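Local coordinates for protein deoxyhypusine hydroxylase (Homo sapiens, PDB 4D50) that hydroxylates the deoxyhypusine side chain of the translation factor eIF5A with a peroxo-forming diiron centre, completing its conversion to hypusine, at residues R31-L36 and A64-Q69; G164-A169 and F185-A190. All coordinates share one frame; numbering follows the deposited sequence.

In the fold
Both contacts are helix-to-helix packing in the HEAT-like array, but they share no helix. They lie on opposite sides of the chain's centre, about 28 Å apart between centres. Contact 1, about 11 Å from the chain centre, joins helix 26-39 directly to helix 57-70, with helix 42-50 between them in sequence, near the iron site; it is mostly buried, but Phe-34 is exposed. Contact 2, about 19 Å out and away from the annotated sites, joins two consecutive helices, 163-171 and 177-190, through the buried Leu-166, Ala-186 and Leu-187. A cysteine sulfur against an aromatic ring and a leucine marks contact 1; contact 2 is aliphatic, its polar bonds lying within helix 177-190 or running elsewhere.

Contact 1: R31-L36 and A64-Q69; sequences RALFTL and AYCLGQ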
loop_
_atom_site.group_PDB
_atom_site.type_symbol
_atom_site.label_atom_id
_atom_site.label_comp_id
_atom_site.label_asym_id
_atom_site.label_seq_id
_atom_site.Cartn_x
_atom_site.Cartn_y
_atom_site.Cartn_z
ATOM N N ARG A 31 0.198 -15.078 1.749
ATOM C CA ARG A 31 -0.185 -15.526 3.068
ATOM C C ARG A 31 1.019 -15.607 3.936
ATOM O O ARG A 31 0.958 -15.153 5.077
ATOM C CB ARG A 31 -0.824 -16.924 3.029
ATOM C CG ARG A 31 -2.261 -16.874 2.680
ATOM C CD ARG A 31 -2.820 -18.287 2.474
ATOM N NE ARG A 31 -4.013 -18.171 1.650
ATOM C CZ ARG A 31 -5.160 -17.643 2.081
ATOM N NH1 ARG A 31 -5.307 -17.246 3.350
ATOM N NH2 ARG A 31 -6.180 -17.528 1.245
ATOM N N ALA A 32 2.104 -16.151 3.423
ATOM C CA ALA A 32 3.385 -16.215 4.215
ATOM C C ALA A 32 3.869 -14.826 4.589
ATOM O O ALA A 32 4.298 -14.534 5.710
ATOM C CB ALA A 32 4.432 -16.953 3.428
ATOM N N LEU A 33 3.890 -13.953 3.588
ATOM C CA LEU A 33 4.329 -12.596 3.796
ATOM C C LEU A 33 3.555 -11.872 4.887
ATOM O O LEU A 33 4.141 -11.270 5.742
ATOM C CB LEU A 33 4.220 -11.774 2.489
ATOM C CG LEU A 33 4.462 -10.259 2.619
ATOM C CD1 LEU A 33 5.885 -9.940 3.127
ATOM C CD2 LEU A 33 4.186 -9.568 1.286
ATOM N N PHE A 34 2.204 -11.863 4.845
ATOM C CA PHE A 34 1.449 -11.197 5.846
ATOM C C PHE A 34 1.530 -11.864 7.210
ATOM O O PHE A 34 1.487 -11.190 8.230
ATOM C CB PHE A 34 0.022 -10.932 5.360
ATOM C CG PHE A 34 -0.006 -9.807 4.371
ATOM C CD1 PHE A 34 0.212 -8.463 4.793
ATOM C CD2 PHE A 34 -0.188 -10.058 3.045
ATOM C CE1 PHE A 34 0.268 -7.416 3.892
ATOM C CE2 PHE A 34 -0.126 -8.997 2.133
ATOM C CZ PHE A 34 0.102 -7.705 2.570
ATOM N N THR A 35 1.785 -13.152 7.240
ATOM C CA THR A 35 2.017 -13.762 8.538
ATOM C C THR A 35 3.350 -13.230 9.100
ATOM O O THR A 35 3.403 -12.866 10.273
ATOM C CB THR A 35 2.000 -15.288 8.415
ATOM O OG1 THR A 35 0.726 -15.657 7.871
ATOM C CG2 THR A 35 2.218 -16.016 9.788
ATOM N N LEU A 36 4.399 -13.204 8.308
ATOM C CA LEU A 36 5.669 -12.674 8.771
ATOM C C LEU A 36 5.555 -11.256 9.204
ATOM O O LEU A 36 6.254 -10.858 10.124
ATOM C CB LEU A 36 6.754 -12.798 7.737
ATOM C CG LEU A 36 7.185 -14.215 7.370
ATOM C CD1 LEU A 36 8.149 -14.168 6.180
ATOM C CD2 LEU A 36 7.888 -14.888 8.556
ATOM N N ALA A 64 7.860 -4.521 0.409
ATOM C CA ALA A 64 8.262 -3.188 0.935
ATOM C C ALA A 64 7.146 -2.603 1.792
ATOM O O ALA A 64 7.443 -2.017 2.855
ATOM C CB ALA A 64 8.588 -2.198 -0.197
ATOM N N TYR A 65 5.896 -2.714 1.379
ATOM C CA TYR A 65 4.799 -2.227 2.192
ATOM C C TYR A 65 4.783 -2.818 3.600
ATOM O O TYR A 65 4.706 -2.127 4.602
ATOM C CB TYR A 65 3.470 -2.540 1.514
ATOM C CG TYR A 65 2.230 -2.201 2.283
ATOM C CD1 TYR A 65 1.804 -0.888 2.435
ATOM C CD2 TYR A 65 1.554 -3.194 3.002
ATOM C CE1 TYR A 65 0.651 -0.581 3.185
ATOM C CE2 TYR A 65 0.399 -2.918 3.696
ATOM C CZ TYR A 65 0.000 -1.610 3.860
ATOM O OH TYR A 65 -1.138 -1.391 4.534
ATOM N N CYS A 66 4.995 -4.112 3.659
ATOM C CA CYS A 66 5.029 -4.855 4.923
ATOM C C CYS A 66 6.157 -4.361 5.809
ATOM O O CYS A 66 5.922 -4.163 6.991
ATOM C CB CYS A 66 5.104 -6.382 4.758
ATOM S SG CYS A 66 3.526 -7.058 4.206
ATOM N N LEU A 67 7.362 -4.122 5.243
ATOM C CA LEU A 67 8.483 -3.667 6.090
ATOM C C LEU A 67 8.171 -2.297 6.644
ATOM O O LEU A 67 8.637 -1.907 7.728
ATOM C CB LEU A 67 9.796 -3.622 5.267
ATOM C CG LEU A 67 10.331 -5.034 4.862
ATOM C CD1 LEU A 67 11.536 -4.891 3.984
ATOM C CD2 LEU A 67 10.641 -5.922 6.077
ATOM N N GLY A 68 7.472 -1.506 5.860
ATOM C CA GLY A 68 7.055 -0.195 6.334
ATOM C C GLY A 68 6.153 -0.324 7.556
ATOM O O GLY A 68 6.323 0.408 8.549
ATOM N N GLN A 69 5.115 -1.083 7.405
ATOM C CA GLN A 69 4.077 -1.230 8.420
ATOM C C GLN A 69 4.595 -1.852 9.711
ATOM O O GLN A 69 4.020 -1.565 10.797
ATOM C CB GLN A 69 2.892 -2.059 7.827
ATOM C CG GLN A 69 2.266 -1.395 6.640
ATOM C CD GLN A 69 1.565 -0.124 6.955
ATOM O OE1 GLN A 69 0.694 -0.130 7.771
ATOM N NE2 GLN A 69 1.930 0.974 6.272
#
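A cysteine sulfur-aromatic contact between Cys-66 and Phe-34 joins helix 26-39 to helix 57-70, the latter belonging in this part to the first HEAT-like repeat. The CB of Cys-66 points toward the other helix, and its SG approaches the Phe-34 ring obliquely. SG stands 3.9 Å from the centroid of the Phe-34 ring, 37° off the ring normal. It is displaced toward one side of the ring: Phe-34 CE1 is 3.3 Å from Cys-66 SG, a tight approach, while Phe-34 CD1 is 3.6 Å and CZ 3.8 Å from the same sulfur. With CG turned anti to the carbonyl carbon (chi1 -75°), Phe-34 carries its ring across to the sulfur. Leu-33 closes on SG with its fork: CG lies 3.7 Å from Cys-66 SG, and CD1 and CD2 each 3.9 Å from it. Leu-33 CD1 also touches Cys-66 CB. Ile-48 of helix 42-50 also packs against Leu-33. Beside the contact, Tyr-65 reaches further away through a hydrogen bond between its OH and that of Tyr-216. The Leu-33 side chain is about 8 Å from that of the iron ligand His-61. A single polarisable sulfur, meeting the ring on one flank and the leucine fork on another, roughly at right angles, thus joins the helices by dispersion and sulfur-aromatic attraction.

Contact 2: G164-A169 and F185-A190; sequences GRLREA and FALRNA
Asn-189 OD1 takes two hydrogen bonds from the side-on guanidinium of Arg-188, from NH2 at 2.8 Å and from NE at 3.0 Å. Sharing one oxygen, both are bent (151° and 145° at the hydrogen) and arrive tilted from the amide carbonyl plane. The oxygen lies close to the guanidinium plane, and Phe-185 CD1 lies above one guanidinium face, offset toward its rim. Arg-188 NH2 also forms a salt bridge with Asp-153, and its NH1 bonds Gln-220, so the group is fixed from several directions. The interface with helix 163-171 is on another side of this helix and is apolar. Leu-166 points its CB toward helix 177-190 and straddles Ala-186 with its two methyls, CD2 being 3.6 Å and CD1 3.8 Å from Ala-186 CB. Leu-187 comes alongside: its CG and CD2 each lie 3.7 Å from Leu-166 CB, while CD1 rests against the Leu-166 carbonyl. The axes of the two segments run roughly antiparallel, at 148°, as suits consecutive helices of a hairpin. Leu-187 also meets Leu-199 of helix 193-201, and Arg-167 salt-bridges Glu-201 there. Aliphatic packing, by dispersion and burial of apolar surface, joins the helix pair, while charged bonds tie each helix to neighbouring parts.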
loop_
_atom_site.group_PDB
_atom_site.type_symbol
_atom_site.label_atom_id
_atom_site.label_comp_id
_atom_site.label_asym_id
_atom_site.label_seq_id
_atom_site.Cartn_x
_atom_site.Cartn_y
_atom_site.Cartn_z
ATOM N N GLY A 164 -17.943 17.818 2.883
ATOM C CA GLY A 164 -17.910 18.659 1.664
ATOM C C GLY A 164 -16.640 19.494 1.548
ATOM O O GLY A 164 -16.028 19.560 0.505
ATOM N N ARG A 165 -16.211 20.090 2.670
ATOM C CA ARG A 165 -14.930 20.794 2.738
ATOM C C ARG A 165 -13.676 19.884 2.534
ATOM O O ARG A 165 -12.719 20.285 1.866
ATOM C CB ARG A 165 -14.801 21.475 4.104
ATOM C CG ARG A 165 -15.767 22.641 4.308
ATOM C CD ARG A 165 -15.408 23.369 5.598
ATOM N NE ARG A 165 -16.433 24.276 6.153
ATOM C CZ ARG A 165 -17.260 24.001 7.178
ATOM N NH1 ARG A 165 -17.275 22.812 7.780
ATOM N NH2 ARG A 165 -18.127 24.926 7.590
ATOM N N LEU A 166 -13.740 18.672 3.048
ATOM C CA LEU A 166 -12.678 17.665 2.747
ATOM C C LEU A 166 -12.605 17.314 1.247
ATOM O O LEU A 166 -11.503 17.175 0.649
ATOM C CB LEU A 166 -12.900 16.393 3.576
ATOM C CG LEU A 166 -12.698 16.538 5.085
ATOM C CD1 LEU A 166 -13.191 15.352 5.831
ATOM C CD2 LEU A 166 -11.243 16.819 5.409
ATOM N N ARG A 167 -13.772 17.180 0.632
ATOM C CA ARG A 167 -13.851 16.845 -0.796
ATOM C C ARG A 167 -13.211 17.963 -1.585
ATOM O O ARG A 167 -12.457 17.762 -2.493
ATOM C CB ARG A 167 -15.293 16.631 -1.210
ATOM C CG ARG A 167 -15.493 16.473 -2.704
ATOM C CD ARG A 167 -16.992 16.534 -3.007
ATOM N NE ARG A 167 -17.140 16.630 -4.451
ATOM C CZ ARG A 167 -16.910 17.742 -5.173
ATOM N NH1 ARG A 167 -16.510 18.904 -4.618
ATOM N NH2 ARG A 167 -17.043 17.678 -6.491
ATOM N N GLU A 168 -13.495 19.195 -1.191
ATOM C CA GLU A 168 -12.869 20.282 -1.935
ATOM C C GLU A 168 -11.378 20.257 -1.890
ATOM O O GLU A 168 -10.699 20.482 -2.913
ATOM C CB GLU A 168 -13.387 21.643 -1.432
ATOM C CG GLU A 168 -14.825 21.911 -1.797
ATOM C CD GLU A 168 -15.239 23.340 -1.427
ATOM O OE1 GLU A 168 -14.382 24.090 -0.869
ATOM O OE2 GLU A 168 -16.440 23.694 -1.628
ATOM N N ALA A 169 -10.855 19.980 -0.705
ATOM C CA ALA A 169 -9.416 19.925 -0.487
ATOM C C ALA A 169 -8.787 18.802 -1.292
ATOM O O ALA A 169 -7.807 18.991 -1.986
ATOM C CB ALA A 169 -9.114 19.743 0.979
ATOM N N PHE A 185 -7.325 10.863 3.897
ATOM C CA PHE A 185 -7.437 10.026 5.074
ATOM C C PHE A 185 -8.523 10.480 5.973
ATOM O O PHE A 185 -9.204 9.623 6.581
ATOM C CB PHE A 185 -6.084 9.856 5.795
ATOM C CG PHE A 185 -5.142 9.080 4.977
ATOM C CD1 PHE A 185 -5.374 7.728 4.741
ATOM C CD2 PHE A 185 -4.069 9.703 4.365
ATOM C CE1 PHE A 185 -4.557 7.004 3.894
ATOM C CE2 PHE A 185 -3.309 8.969 3.456
ATOM C CZ PHE A 185 -3.611 7.661 3.207
ATOM N N ALA A 186 -8.777 11.803 6.070
ATOM C CA ALA A 186 -9.958 12.268 6.834
ATOM C C ALA A 186 -11.288 11.815 6.243
ATOM O O ALA A 186 -12.199 11.485 6.979
ATOM C CB ALA A 186 -9.964 13.783 6.951
ATOM N N LEU A 187 -11.336 11.684 4.955
ATOM C CA LEU A 187 -12.575 11.216 4.219
ATOM C C LEU A 187 -12.818 9.776 4.551
ATOM O O LEU A 187 -13.908 9.407 4.859
ATOM C CB LEU A 187 -12.453 11.473 2.745
ATOM C CG LEU A 187 -12.767 12.909 2.329
ATOM C CD1 LEU A 187 -12.201 13.214 0.958
ATOM C CD2 LEU A 187 -14.225 13.196 2.415
ATOM N N ARG A 188 -11.773 8.970 4.453
ATOM C CA ARG A 188 -11.812 7.564 4.754
ATOM C C ARG A 188 -12.336 7.373 6.198
ATOM O O ARG A 188 -13.272 6.610 6.456
ATOM C CB ARG A 188 -10.495 6.882 4.501
ATOM C CG ARG A 188 -10.522 5.450 5.026
ATOM C CD ARG A 188 -9.126 4.929 5.406
ATOM N NE ARG A 188 -8.578 5.658 6.538
ATOM C CZ ARG A 188 -7.302 5.624 6.920
ATOM N NH1 ARG A 188 -6.397 4.803 6.332
ATOM N NH2 ARG A 188 -6.974 6.332 7.981
ATOM N N ASN A 189 -11.773 8.147 7.144
ATOM C CA ASN A 189 -12.185 8.021 8.531
ATOM C C ASN A 189 -13.604 8.497 8.801
ATOM O O ASN A 189 -14.288 7.897 9.680
ATOM C CB ASN A 189 -11.243 8.863 9.402
ATOM C CG ASN A 189 -9.826 8.264 9.458
ATOM O OD1 ASN A 189 -9.509 7.191 8.921
ATOM N ND2 ASN A 189 -8.959 8.976 10.148
ATOM N N ALA A 190 -14.060 9.510 8.089
ATOM C CA ALA A 190 -15.463 9.990 8.163
ATOM C C ALA A 190 -16.463 8.934 7.799
ATOM O O ALA A 190 -17.505 8.712 8.537
ATOM C CB ALA A 190 -15.612 11.225 7.284
#